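PDB 4PEY: Exo-beta-1,3-glucanase from Streptomyces sp. SirexAA-E, which hydrolyses laminarin and laminarioligosaccharides as an exo-beta-1,3-glucanase of glycoside hydrolase family 55, leaving glucose and laminaribiose as end products. Local coordinates for residues Asp86-Gly91 and Asn114-Pro119; Met137-Gly142 and Ser161-Glu166; Gly165-Tyr170 and Ser180-Trp185; Gln174-Asp179 and Thr193-Glu198; Pro217-Lys222 and Thr241-Thr246. The protein carries 1 engineered substitution. All coordinates share one frame; numbering follows the deposited sequence. Where two conformers were deposited one is given.

Contact 1 of 5, residues Asp86-Gly91 and Asn114-Pro119; sequences DTTFNG and NLALNP
Asn118 grips the 86-91 segment with backbone and side chain alike. Its N-H donates to Phe89 O at 2.8 Å, almost straight out from that carbonyl. Its own O accepts Gly91 N at 3.0 Å from well above the carbonyl plane, a bent bond at the corner where the chain turns. ND2 reaches Asn90 OD1 at 3.0 Å along a nearly straight N-H; the oxygen lies in the amide plane of Asn118, yet the two amides stand 76° apart. With CG of Asn118 anti to the backbone N (chi1 -175°), the amide is brought over to Asn90. Asn90 ND2 is taken in turn by Asn65 OD1, a run across successive coils that resembles the asparagine ladders of right-handed parallel beta-helices, the fold of this family. Closer to the start of the strands, Ala116 N donates to Thr87 O, and Ala116 O takes the N-H of Phe89 at 2.8 Å. Beyond them a water accepts from Thr87 OG1 (2.7 Å) and donates to Asn114 O (2.9 Å). The buried Asn114 amide turns elsewhere, its ND2 to the carbonyls of Gly79 and Gly81. Apolar groups pack beside this polar framework: Leu115 CD2 touches Thr87 CG2 at 3.6 Å and leans on Phe89 CE1, while Leu117 CD2 lies alongside Phe89 CB at 4.0 Å.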
# COMPACT_ATOMS: atom_id res chain seq x y z
N ASP A 86 3.73 23.83 -6.05
CA ASP A 86 2.69 24.64 -6.68
C ASP A 86 1.49 24.80 -5.76
O ASP A 86 0.71 25.74 -5.92
CB ASP A 86 2.23 24.03 -8.00
CG ASP A 86 3.31 24.02 -9.06
OD1 ASP A 86 4.28 24.79 -8.93
OD2 ASP A 86 3.17 23.24 -10.02
N THR A 87 1.34 23.89 -4.81
CA THR A 87 0.21 23.92 -3.88
C THR A 87 0.75 23.85 -2.46
O THR A 87 1.11 22.77 -1.99
CB THR A 87 -0.78 22.76 -4.13
OG1 THR A 87 -1.05 22.66 -5.53
CG2 THR A 87 -2.09 23.02 -3.40
N THR A 88 0.80 25.00 -1.79
CA THR A 88 1.48 25.10 -0.51
C THR A 88 0.49 25.41 0.62
O THR A 88 -0.33 26.32 0.51
CB THR A 88 2.57 26.19 -0.55
OG1 THR A 88 3.57 25.83 -1.51
CG2 THR A 88 3.23 26.34 0.82
N PHE A 89 0.58 24.63 1.69
CA PHE A 89 -0.17 24.89 2.91
C PHE A 89 0.73 25.55 3.93
O PHE A 89 1.77 24.99 4.30
CB PHE A 89 -0.71 23.60 3.56
CG PHE A 89 -1.86 22.94 2.84
CD1 PHE A 89 -2.30 23.38 1.60
CD2 PHE A 89 -2.50 21.85 3.43
CE1 PHE A 89 -3.37 22.74 0.96
CE2 PHE A 89 -3.55 21.22 2.80
CZ PHE A 89 -3.99 21.66 1.56
N ASN A 90 0.34 26.74 4.40
CA ASN A 90 0.88 27.24 5.65
C ASN A 90 0.00 26.63 6.73
O ASN A 90 -1.07 27.14 7.06
CB ASN A 90 0.91 28.76 5.66
CG ASN A 90 1.92 29.30 4.69
OD1 ASN A 90 3.05 28.80 4.63
ND2 ASN A 90 1.52 30.27 3.88
N GLY A 91 0.46 25.48 7.21
CA GLY A 91 -0.37 24.62 8.03
C GLY A 91 0.01 23.17 7.82
O GLY A 91 1.12 22.87 7.39
N ASN A 114 1.24 15.32 -3.40
CA ASN A 114 1.44 16.49 -4.27
C ASN A 114 1.12 17.83 -3.60
O ASN A 114 0.49 18.71 -4.20
CB ASN A 114 0.61 16.33 -5.56
CG ASN A 114 1.09 17.23 -6.69
OD1 ASN A 114 2.27 17.55 -6.78
ND2 ASN A 114 0.16 17.63 -7.57
N LEU A 115 1.59 17.97 -2.37
CA LEU A 115 1.46 19.20 -1.60
C LEU A 115 2.78 19.59 -0.97
O LEU A 115 3.60 18.72 -0.64
CB LEU A 115 0.42 19.05 -0.48
CG LEU A 115 -1.04 18.84 -0.87
CD1 LEU A 115 -1.81 18.28 0.30
CD2 LEU A 115 -1.66 20.15 -1.33
N ALA A 116 2.99 20.89 -0.79
CA ALA A 116 4.07 21.39 0.06
C ALA A 116 3.47 21.85 1.39
O ALA A 116 2.43 22.52 1.41
CB ALA A 116 4.83 22.52 -0.62
N LEU A 117 4.11 21.46 2.50
CA LEU A 117 3.60 21.78 3.83
C LEU A 117 4.60 22.63 4.62
O LEU A 117 5.80 22.32 4.66
CB LEU A 117 3.30 20.51 4.62
CG LEU A 117 2.41 19.47 3.95
CD1 LEU A 117 2.25 18.28 4.88
CD2 LEU A 117 1.05 20.06 3.59
N ASN A 118 4.08 23.69 5.22
CA ASN A 118 4.83 24.55 6.13
C ASN A 118 4.18 24.42 7.52
O ASN A 118 3.35 25.25 7.89
CB ASN A 118 4.81 26.00 5.63
CG ASN A 118 5.67 26.94 6.47
OD1 ASN A 118 6.62 26.52 7.13
ND2 ASN A 118 5.34 28.23 6.42
N PRO A 119 4.51 23.33 8.25
CA PRO A 119 3.72 22.98 9.45
C PRO A 119 3.84 24.01 10.57
O PRO A 119 4.92 24.58 10.78
CB PRO A 119 4.31 21.62 9.88
CG PRO A 119 5.67 21.58 9.27
CD PRO A 119 5.58 22.36 7.98
O HOH W 1 0.68 20.68 -6.33

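Contact 2 of 5, residues Met137-Gly142 and Ser161-Glu166; sequences MHVKGG and SKIDGE
His138 holds CG anti to the backbone N (chi1 -176°), whereas Asp164 swings its carboxylate beside its own N (chi1 -66°), and the two torsions carry imidazole and acid to one another across the strands. NE2 donates to Asp164 OD1 at 2.8 Å; the oxygen lies in the ring plane and is met on its syn side but tilted from the carboxylate plane, and ring and carboxylate are turned 61° apart. The opposite face of that carboxylate is approached by Lys162 NZ in the one of its two conformers given here, a salt bridge of 2.9 Å to the same OD1. Two donors on one oxygen would probably favour the charged acid. The rest of the imidazole is also engaged: Lys162 O sits in plane at its edge, 3.3 Å from CD2, Lys140 CG covers one face toward the rim, and ND1 bonds to Asp85, so the ring's rotation is fixed from both nitrogens. On the other face of the strands Val139 CG2 and Ile163 CG1 lie side by side at 4.1 Å. Ser161 OG accepts Met137 N at 3.1 Å while also bonding to Ala159 O. At the far end the chain turns round Lys140, the centre of an inverse gamma turn, and Gly141 O takes Gly165 N at 2.9 Å from above its carbonyl plane. In-register pairs, His138 over Lys162 outside and Val139 over Ile163 inside, are the stacking of successive coils in a parallel beta-helix.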
# COMPACT_ATOMS: atom_id res chain seq x y z
N MET A 137 5.35 14.64 -1.70
CA MET A 137 5.14 15.69 -0.71
C MET A 137 6.43 16.47 -0.48
O MET A 137 7.52 15.90 -0.51
CB MET A 137 4.67 15.09 0.62
CG MET A 137 3.34 14.34 0.52
SD MET A 137 1.90 15.41 0.23
CE MET A 137 1.76 16.25 1.81
N HIS A 138 6.30 17.77 -0.21
CA HIS A 138 7.43 18.56 0.24
C HIS A 138 7.14 19.11 1.63
O HIS A 138 6.33 20.02 1.77
CB HIS A 138 7.75 19.73 -0.70
CG HIS A 138 8.98 20.49 -0.30
ND1 HIS A 138 9.22 21.79 -0.71
CD2 HIS A 138 10.02 20.14 0.49
CE1 HIS A 138 10.37 22.20 -0.20
NE2 HIS A 138 10.87 21.22 0.54
N VAL A 139 7.79 18.56 2.65
CA VAL A 139 7.58 19.06 4.01
C VAL A 139 8.71 20.02 4.36
O VAL A 139 9.88 19.61 4.44
CB VAL A 139 7.50 17.93 5.05
CG1 VAL A 139 7.20 18.51 6.43
CG2 VAL A 139 6.43 16.91 4.66
N LYS A 140 8.36 21.29 4.54
CA LYS A 140 9.35 22.31 4.86
C LYS A 140 9.49 22.38 6.38
O LYS A 140 9.09 23.36 7.01
CB LYS A 140 8.96 23.66 4.25
CG LYS A 140 8.73 23.56 2.74
CD LYS A 140 8.62 24.90 2.04
CE LYS A 140 7.32 25.60 2.37
NZ LYS A 140 7.04 26.75 1.46
N GLY A 141 10.04 21.32 6.94
CA GLY A 141 10.11 21.12 8.38
C GLY A 141 10.33 19.64 8.62
O GLY A 141 10.76 18.91 7.72
N GLY A 142 10.02 19.20 9.84
CA GLY A 142 10.13 17.80 10.20
C GLY A 142 8.84 17.04 9.97
O GLY A 142 7.78 17.64 9.71
N SER A 161 9.26 11.95 -2.05
CA SER A 161 9.02 13.10 -1.19
C SER A 161 10.31 13.74 -0.70
O SER A 161 11.36 13.11 -0.67
CB SER A 161 8.17 12.69 0.02
OG SER A 161 6.87 12.30 -0.39
N LYS A 162 10.21 15.02 -0.36
CA LYS A 162 11.33 15.73 0.26
C LYS A 162 10.91 16.25 1.62
O LYS A 162 9.98 17.06 1.71
CB LYS A 162 11.81 16.89 -0.62
CG LYS A 162 13.00 17.63 -0.02
CD LYS A 162 13.49 18.77 -0.90
CE LYS A 162 14.92 19.17 -0.53
NZ LYS A 162 15.07 19.49 0.91
N ILE A 163 11.58 15.78 2.67
CA ILE A 163 11.37 16.31 4.01
C ILE A 163 12.63 17.09 4.36
O ILE A 163 13.73 16.51 4.44
CB ILE A 163 11.08 15.19 5.05
CG1 ILE A 163 9.74 14.51 4.77
CG2 ILE A 163 11.06 15.76 6.47
CD1 ILE A 163 9.79 13.40 3.78
N ASP A 164 12.50 18.41 4.51
CA ASP A 164 13.68 19.27 4.74
C ASP A 164 14.38 18.93 6.05
O ASP A 164 15.61 18.96 6.14
CB ASP A 164 13.30 20.75 4.77
CG ASP A 164 12.81 21.28 3.43
OD1 ASP A 164 12.87 20.56 2.41
OD2 ASP A 164 12.36 22.44 3.42
N GLY A 165 13.58 18.63 7.07
CA GLY A 165 14.10 18.35 8.40
C GLY A 165 14.15 16.86 8.68
O GLY A 165 14.36 16.05 7.78
N GLU A 166 13.97 16.51 9.95
CA GLU A 166 14.10 15.12 10.38
C GLU A 166 12.77 14.37 10.32
O GLU A 166 11.73 14.91 10.71
CB GLU A 166 14.65 15.05 11.81
CG GLU A 166 14.83 13.63 12.29
CD GLU A 166 15.36 13.54 13.71
OE1 GLU A 166 14.54 13.47 14.65
OE2 GLU A 166 16.59 13.51 13.87

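Contact 3 of 5, residues Gly165-Tyr170 and Ser180-Trp185; sequences GEVGPY and SSVGGW
Val167 and Pro169 stand as two bumps under one face of the Trp185 indole. Val167 CG1 lies 3.9 Å from the centroid of the six-membered ring, over its face and 27° off the ring normal, a CH-pi contact, and comes to 3.5 Å from Trp185 CZ3. Pro169 CG sits at the rim on the NE1 side, 3.5 Å from Trp185 NE1. The indole reaches across both because its CG is set anti to the backbone N (chi1 -168°), which lays the rings back along the 165-170 segment. The second methyl of Val167, CG2, crosses Val182 CG1 at about a right angle, 3.8 Å away, so one valine serves both the tryptophan and the preceding strand. Replacing Trp185 with an alanine would probably uncover Val167 and Pro169 together, opening a gap along the side where the indole now lies. Gly183 has to be bare here, because a side chain on it would run into Gly165 O. At Gly184 the Glu166 CG methylene lies 3.8 Å from the backbone C. Val167 N donates to Gly184 O at 2.9 Å in a fairly straight N-H bond that strikes the carbonyl from above its plane; the bond from Gly183 N to Gly165 O is weak. The packing continues outward from the indole: Phe194 on strand 191-198 meets it edge-to-face and Met192 touches it, while on the other flank strand 162-168 pairs with strand 138-144, so this contact is one step in the stack of coils.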
# COMPACT_ATOMS: atom_id res chain seq x y z
N GLY A 165 13.58 18.63 7.07
CA GLY A 165 14.10 18.35 8.40
C GLY A 165 14.15 16.86 8.68
O GLY A 165 14.36 16.05 7.78
N GLU A 166 13.97 16.51 9.95
CA GLU A 166 14.10 15.12 10.38
C GLU A 166 12.77 14.37 10.32
O GLU A 166 11.73 14.91 10.71
CB GLU A 166 14.65 15.05 11.81
CG GLU A 166 14.83 13.63 12.29
CD GLU A 166 15.36 13.54 13.71
OE1 GLU A 166 14.54 13.47 14.65
OE2 GLU A 166 16.59 13.51 13.87
N VAL A 167 12.81 13.14 9.82
CA VAL A 167 11.69 12.22 9.97
C VAL A 167 11.87 11.47 11.29
O VAL A 167 12.91 10.83 11.50
CB VAL A 167 11.60 11.20 8.81
CG1 VAL A 167 10.41 10.27 9.01
CG2 VAL A 167 11.49 11.95 7.49
N GLY A 168 10.87 11.55 12.16
CA GLY A 168 10.92 10.89 13.46
C GLY A 168 9.88 9.80 13.58
O GLY A 168 8.70 10.08 13.76
N PRO A 169 10.30 8.53 13.47
CA PRO A 169 9.30 7.46 13.59
C PRO A 169 8.84 7.22 15.03
O PRO A 169 7.68 6.82 15.23
CB PRO A 169 10.04 6.22 13.05
CG PRO A 169 11.17 6.79 12.20
CD PRO A 169 11.58 8.04 12.92
N TYR A 170 9.72 7.46 15.99
CA TYR A 170 9.48 7.17 17.41
C TYR A 170 8.96 5.75 17.61
O TYR A 170 9.72 4.80 17.45
CB TYR A 170 8.53 8.20 18.01
CG TYR A 170 9.11 9.61 17.97
CD1 TYR A 170 10.08 10.01 18.88
CD2 TYR A 170 8.70 10.52 17.01
CE1 TYR A 170 10.63 11.29 18.84
CE2 TYR A 170 9.24 11.79 16.95
CZ TYR A 170 10.20 12.18 17.87
OH TYR A 170 10.73 13.45 17.81
N SER A 180 13.45 9.41 -2.36
CA SER A 180 13.08 10.58 -1.58
C SER A 180 14.34 11.28 -1.08
O SER A 180 15.46 10.83 -1.32
CB SER A 180 12.20 10.18 -0.39
OG SER A 180 10.91 9.73 -0.80
N SER A 181 14.13 12.38 -0.38
CA SER A 181 15.19 13.12 0.28
C SER A 181 14.75 13.44 1.70
O SER A 181 13.64 13.94 1.90
CB SER A 181 15.52 14.40 -0.49
OG SER A 181 16.39 15.25 0.24
N VAL A 182 15.58 13.14 2.70
CA VAL A 182 15.27 13.52 4.08
C VAL A 182 16.44 14.28 4.70
O VAL A 182 17.61 13.99 4.41
CB VAL A 182 14.91 12.28 4.97
CG1 VAL A 182 13.71 11.55 4.40
CG2 VAL A 182 16.11 11.34 5.14
N GLY A 183 16.13 15.26 5.55
CA GLY A 183 17.18 16.00 6.24
C GLY A 183 17.82 15.19 7.35
O GLY A 183 18.97 15.44 7.72
N GLY A 184 17.08 14.22 7.88
CA GLY A 184 17.56 13.36 8.94
C GLY A 184 16.55 12.26 9.20
O GLY A 184 15.41 12.32 8.75
N TRP A 185 16.99 11.24 9.93
CA TRP A 185 16.14 10.12 10.30
C TRP A 185 16.40 9.77 11.76
O TRP A 185 17.52 9.44 12.13
CB TRP A 185 16.38 8.91 9.41
CG TRP A 185 15.33 7.88 9.58
CD1 TRP A 185 15.29 6.89 10.52
CD2 TRP A 185 14.14 7.74 8.80
NE1 TRP A 185 14.14 6.14 10.38
CE2 TRP A 185 13.42 6.64 9.32
CE3 TRP A 185 13.61 8.43 7.70
CZ2 TRP A 185 12.20 6.22 8.79
CZ3 TRP A 185 12.40 8.01 7.17
CH2 TRP A 185 11.71 6.92 7.71

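Contact 4 of 5, residues Gln174-Asp179 and Thr193-Glu198; sequences QWYTRD and TFSGVE
Tyr176 and Ser195 join through their hydroxyls, OH to OG at 2.7 Å, at the edge of the phenol ring and near its plane. The ring gets there because CG is anti to the backbone N (chi1 179°), which also lays CD1 beside Thr193 CG2 at 3.9 Å. Ser195 OG has a second partner in Thr216 OG1. A phenylalanine in place of Tyr176 would probably leave Ser195 OG without one of its hydroxyl partners, though the ring could still lie along Thr193. Backbone bonds from Thr193 N to Trp175 O, Thr177 N to Thr193 O and Ser195 N to Thr177 O pair the segments as parallel strands on successive beta-helix coils. Packing is close around Thr177, where Val197 CG2 presses on Thr177 O at 3.3 Å and crosses Thr177 CG2 at 3.7 Å. Next to it the fit is looser and wet: a water, probably enclosed, bonds to Thr177 OG1 at 2.8 Å, donates to Thr193 O at 2.9 Å, and rests above the rim of the Phe194 ring. At the corner Asp179 N donates to Ser195 O at 2.9 Å. Its carboxylate is met by Arg178 NH1 in a salt bridge and by Thr216 and Ser219; Arg178 is shared further with Glu221 and Asp397, a network likely to keep these charges ionised. Strand 157-159 borders Arg178 and Tyr176, strand 210-220 backs Thr193 and Phe194, and strand 450-458 of the second domain covers Tyr176 and Thr193.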
# COMPACT_ATOMS: atom_id res chain seq x y z
N GLN A 174 7.84 -0.18 11.98
CA GLN A 174 8.55 -0.39 10.74
C GLN A 174 8.15 0.71 9.76
O GLN A 174 7.17 1.43 10.01
CB GLN A 174 8.24 -1.79 10.17
CG GLN A 174 6.81 -2.01 9.66
CD GLN A 174 5.81 -2.39 10.74
OE1 GLN A 174 6.04 -3.31 11.54
NE2 GLN A 174 4.66 -1.71 10.75
N TRP A 175 8.89 0.85 8.67
CA TRP A 175 8.59 1.87 7.68
C TRP A 175 9.33 1.59 6.40
O TRP A 175 10.44 1.05 6.45
CB TRP A 175 8.97 3.27 8.20
CG TRP A 175 8.20 4.35 7.51
CD1 TRP A 175 8.54 4.98 6.33
CD2 TRP A 175 6.94 4.89 7.90
NE1 TRP A 175 7.56 5.89 6.00
CE2 TRP A 175 6.57 5.85 6.94
CE3 TRP A 175 6.09 4.66 9.00
CZ2 TRP A 175 5.38 6.59 7.04
CZ3 TRP A 175 4.91 5.39 9.09
CH2 TRP A 175 4.57 6.34 8.11
N TYR A 176 8.73 1.97 5.27
CA TYR A 176 9.42 1.95 3.97
C TYR A 176 9.42 3.34 3.34
O TYR A 176 8.37 3.99 3.24
CB TYR A 176 8.77 0.96 3.00
CG TYR A 176 9.44 0.92 1.63
CD1 TYR A 176 10.82 0.73 1.51
CD2 TYR A 176 8.69 1.08 0.47
CE1 TYR A 176 11.43 0.70 0.26
CE2 TYR A 176 9.30 1.04 -0.79
CZ TYR A 176 10.66 0.85 -0.88
OH TYR A 176 11.24 0.81 -2.13
N THR A 177 10.59 3.79 2.92
CA THR A 177 10.75 5.06 2.23
C THR A 177 11.49 4.79 0.93
O THR A 177 12.54 4.13 0.95
CB THR A 177 11.55 6.08 3.08
OG1 THR A 177 10.99 6.18 4.39
CG2 THR A 177 11.59 7.47 2.41
N ARG A 178 10.98 5.28 -0.20
CA ARG A 178 11.77 5.17 -1.44
C ARG A 178 11.84 6.45 -2.23
O ARG A 178 10.93 7.29 -2.20
CB ARG A 178 11.27 4.04 -2.35
CG ARG A 178 9.98 4.29 -3.07
CD ARG A 178 9.82 3.41 -4.35
NE ARG A 178 8.56 3.77 -4.99
CZ ARG A 178 8.37 4.86 -5.72
NH1 ARG A 178 9.38 5.69 -5.98
NH2 ARG A 178 7.17 5.13 -6.20
N ASP A 179 12.98 6.61 -2.91
CA ASP A 179 13.18 7.62 -3.94
C ASP A 179 12.77 9.00 -3.43
O ASP A 179 11.88 9.65 -3.97
CB ASP A 179 12.43 7.21 -5.20
CG ASP A 179 12.87 5.85 -5.70
OD1 ASP A 179 14.00 5.44 -5.35
OD2 ASP A 179 12.11 5.17 -6.42
N THR A 193 13.32 0.44 6.34
CA THR A 193 13.94 0.15 5.06
C THR A 193 13.89 1.37 4.12
O THR A 193 12.89 2.10 4.08
CB THR A 193 13.28 -1.09 4.39
OG1 THR A 193 13.51 -2.25 5.20
CG2 THR A 193 13.81 -1.35 2.98
N PHE A 194 14.98 1.58 3.39
CA PHE A 194 15.16 2.71 2.49
C PHE A 194 15.69 2.21 1.15
O PHE A 194 16.63 1.42 1.12
CB PHE A 194 16.17 3.71 3.07
CG PHE A 194 15.92 4.07 4.51
CD1 PHE A 194 16.41 3.27 5.54
CD2 PHE A 194 15.21 5.22 4.84
CE1 PHE A 194 16.18 3.60 6.87
CE2 PHE A 194 14.98 5.56 6.18
CZ PHE A 194 15.46 4.75 7.19
N SER A 195 15.12 2.68 0.04
CA SER A 195 15.79 2.50 -1.25
C SER A 195 15.77 3.81 -2.02
O SER A 195 14.72 4.43 -2.16
CB SER A 195 15.18 1.35 -2.08
OG SER A 195 13.83 1.58 -2.45
N GLY A 196 16.93 4.26 -2.49
CA GLY A 196 17.02 5.51 -3.23
C GLY A 196 16.70 6.75 -2.40
O GLY A 196 16.18 7.73 -2.93
N VAL A 197 17.01 6.71 -1.11
CA VAL A 197 16.69 7.84 -0.25
C VAL A 197 17.94 8.65 0.09
O VAL A 197 18.83 8.18 0.81
CB VAL A 197 16.00 7.37 1.06
CG1 VAL A 197 15.70 8.56 1.98
CG2 VAL A 197 14.72 6.61 0.72
N GLU A 198 18.01 9.86 -0.44
CA GLU A 198 19.07 10.79 -0.09
C GLU A 198 18.89 11.18 1.37
O GLU A 198 17.80 11.60 1.77
CB GLU A 198 19.05 12.01 -1.01
CG GLU A 198 19.27 11.63 -2.47
CD GLU A 198 18.89 12.72 -3.46
OE1 GLU A 198 18.27 13.72 -3.05
OE2 GLU A 198 19.22 12.57 -4.66
O HOH W 2 11.96 4.06 5.98

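Contact 5 of 5, residues Pro217-Lys222 and Thr241-Thr246; sequences PVSREK and TNARGT
Asn242 N donates to Pro217 O at 2.9 Å, the one hydrogen bond between these two segments. The N-H points at the oxygen almost straight (172°), but it comes from above the carbonyl plane, 56° out of it. Thr241 CA brings its hydrogen to the same oxygen at 3.5 Å, so Pro217 O is met by two consecutive residues. Val218 and Thr241 then face each other as an antiparallel non-hydrogen-bonded pair, their CA atoms 4.5 Å apart. Asn242 stands where the strand corners: its backbone has a positive phi (50°), a region that asparagine enters more readily than most residues bearing a side chain, and together with Ala243 it faces Thr216 as a G1 beta bulge. The bulge is consistent with the corner at 241-242, while strand 231-243 runs antiparallel to strand 210-220 in a fold built mainly of parallel coils. On the inner side Ser219 OG touches CB of Ala243, which also packs on Asp179, at 3.3 Å. The polar partner of that hydroxyl is Asp179 OD2, so it ties strand 210-220 to the Arg178 and Asp179 network. Glu221, two residues on, joins the same network through salt bridges of OE2 with Arg178 and Arg240. Outward, Thr241 and Asn242 are exposed, Pro217 turns its ring away from the other segment, and the area buried between the two is small, about 208 Å².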
# COMPACT_ATOMS: atom_id res chain seq x y z
N PRO A 217 15.66 -0.50 -7.84
CA PRO A 217 15.98 -1.10 -9.15
C PRO A 217 15.16 -0.52 -10.29
O PRO A 217 15.70 -0.15 -11.34
CB PRO A 217 15.66 -2.58 -8.94
CG PRO A 217 15.83 -2.81 -7.49
CD PRO A 217 15.48 -1.52 -6.79
N VAL A 218 13.85 -0.47 -10.09
CA VAL A 218 12.91 0.14 -11.02
C VAL A 218 11.83 0.85 -10.21
O VAL A 218 11.36 0.28 -9.22
CB VAL A 218 12.21 -0.90 -11.94
CG1 VAL A 218 11.42 -0.21 -13.04
CG2 VAL A 218 13.20 -1.91 -12.51
N SER A 219 11.43 2.05 -10.60
CA SER A 219 10.24 2.65 -10.02
C SER A 219 9.58 3.54 -11.05
O SER A 219 10.21 4.00 -12.01
CB SER A 219 10.56 3.44 -8.74
OG SER A 219 11.43 4.53 -8.99
N ARG A 220 8.28 3.73 -10.89
CA ARG A 220 7.54 4.61 -11.78
C ARG A 220 6.50 5.31 -10.94
O ARG A 220 5.64 4.66 -10.36
CB ARG A 220 6.88 3.82 -12.91
CG ARG A 220 6.18 4.70 -13.94
CD ARG A 220 5.69 3.87 -15.12
NE ARG A 220 4.71 2.87 -14.70
CZ ARG A 220 4.44 1.75 -15.38
NH1 ARG A 220 5.09 1.48 -16.52
NH2 ARG A 220 3.53 0.89 -14.93
N GLU A 221 6.60 6.63 -10.83
CA GLU A 221 5.73 7.32 -9.89
C GLU A 221 4.26 7.19 -10.28
O GLU A 221 3.90 7.12 -11.47
CB GLU A 221 6.13 8.79 -9.73
CG GLU A 221 7.58 9.00 -9.28
CD GLU A 221 7.97 8.19 -8.04
OE1 GLU A 221 7.11 7.91 -7.17
OE2 GLU A 221 9.16 7.83 -7.92
N LYS A 222 3.42 7.13 -9.26
CA LYS A 222 1.98 6.96 -9.44
C LYS A 222 1.36 8.12 -10.22
O LYS A 222 1.67 9.28 -9.95
CB LYS A 222 1.31 6.83 -8.07
CG LYS A 222 -0.15 6.46 -8.15
CD LYS A 222 -0.80 6.49 -6.77
CE LYS A 222 -0.99 7.92 -6.29
NZ LYS A 222 -1.99 8.72 -7.09
N THR A 241 15.05 3.83 -13.77
CA THR A 241 15.81 2.65 -13.36
C THR A 241 16.93 3.10 -12.43
O THR A 241 17.51 4.17 -12.63
CB THR A 241 16.37 1.88 -14.56
OG1 THR A 241 17.26 2.72 -15.29
CG2 THR A 241 15.25 1.45 -15.47
N ASN A 242 17.22 2.30 -11.41
CA ASN A 242 18.18 2.67 -10.38
C ASN A 242 17.89 4.07 -9.85
O ASN A 242 18.75 4.95 -9.82
CB ASN A 242 19.60 2.58 -10.93
CG ASN A 242 19.97 1.17 -11.32
OD1 ASN A 242 19.66 0.22 -10.61
ND2 ASN A 242 20.61 1.02 -12.47
N ALA A 243 16.63 4.26 -9.46
CA ALA A 243 16.13 5.55 -9.01
C ALA A 243 16.74 5.96 -7.67
O ALA A 243 16.99 5.13 -6.80
CB ALA A 243 14.61 5.49 -8.89
N ARG A 244 16.96 7.26 -7.52
CA ARG A 244 17.41 7.83 -6.26
C ARG A 244 16.96 9.27 -6.17
O ARG A 244 17.06 10.02 -7.16
CB ARG A 244 18.93 7.72 -6.12
CG ARG A 244 19.48 8.26 -4.80
CD ARG A 244 20.97 7.93 -4.62
NE ARG A 244 21.52 8.57 -3.43
CZ ARG A 244 21.43 8.08 -2.20
NH1 ARG A 244 20.84 6.92 -1.99
NH2 ARG A 244 21.96 8.76 -1.18
N GLY A 245 16.44 9.66 -5.01
CA GLY A 245 15.92 11.01 -4.82
C GLY A 245 14.60 11.22 -5.52
O GLY A 245 14.06 10.31 -6.14
N THR A 246 14.07 12.44 -5.43
CA THR A 246 12.76 12.73 -5.97
C THR A 246 12.78 12.86 -7.49
O THR A 246 13.82 13.14 -8.10
CB THR A 246 12.17 14.02 -5.38
OG1 THR A 246 12.96 15.14 -5.81
CG2 THR A 246 12.13 13.96 -3.86

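In the fold
Contacts 1 to 4 are parallel pairings in the stack of coils in the first beta-helix domain, whereas contact 5 is an antiparallel pairing next to a bulge. Contact 1 touches contact 2 through strands 116-118 and 138-144; contact 2 shares strand 162-168 with contact 3; contact 3 crosses contact 4 along the chain. Contacts 1 and 4 are buried; 2, 3 and 5 are partly exposed. Chemistry follows place: the asparagine amides of contact 1 and the imidazole-carboxylate pair of contact 2 lie toward solvent, the indole of contact 3 meets the Phe194 ring of contact 4 edge-to-face, and the Asp179 charges of contact 4 reach contact 5 through Ser219, where backbone dominates.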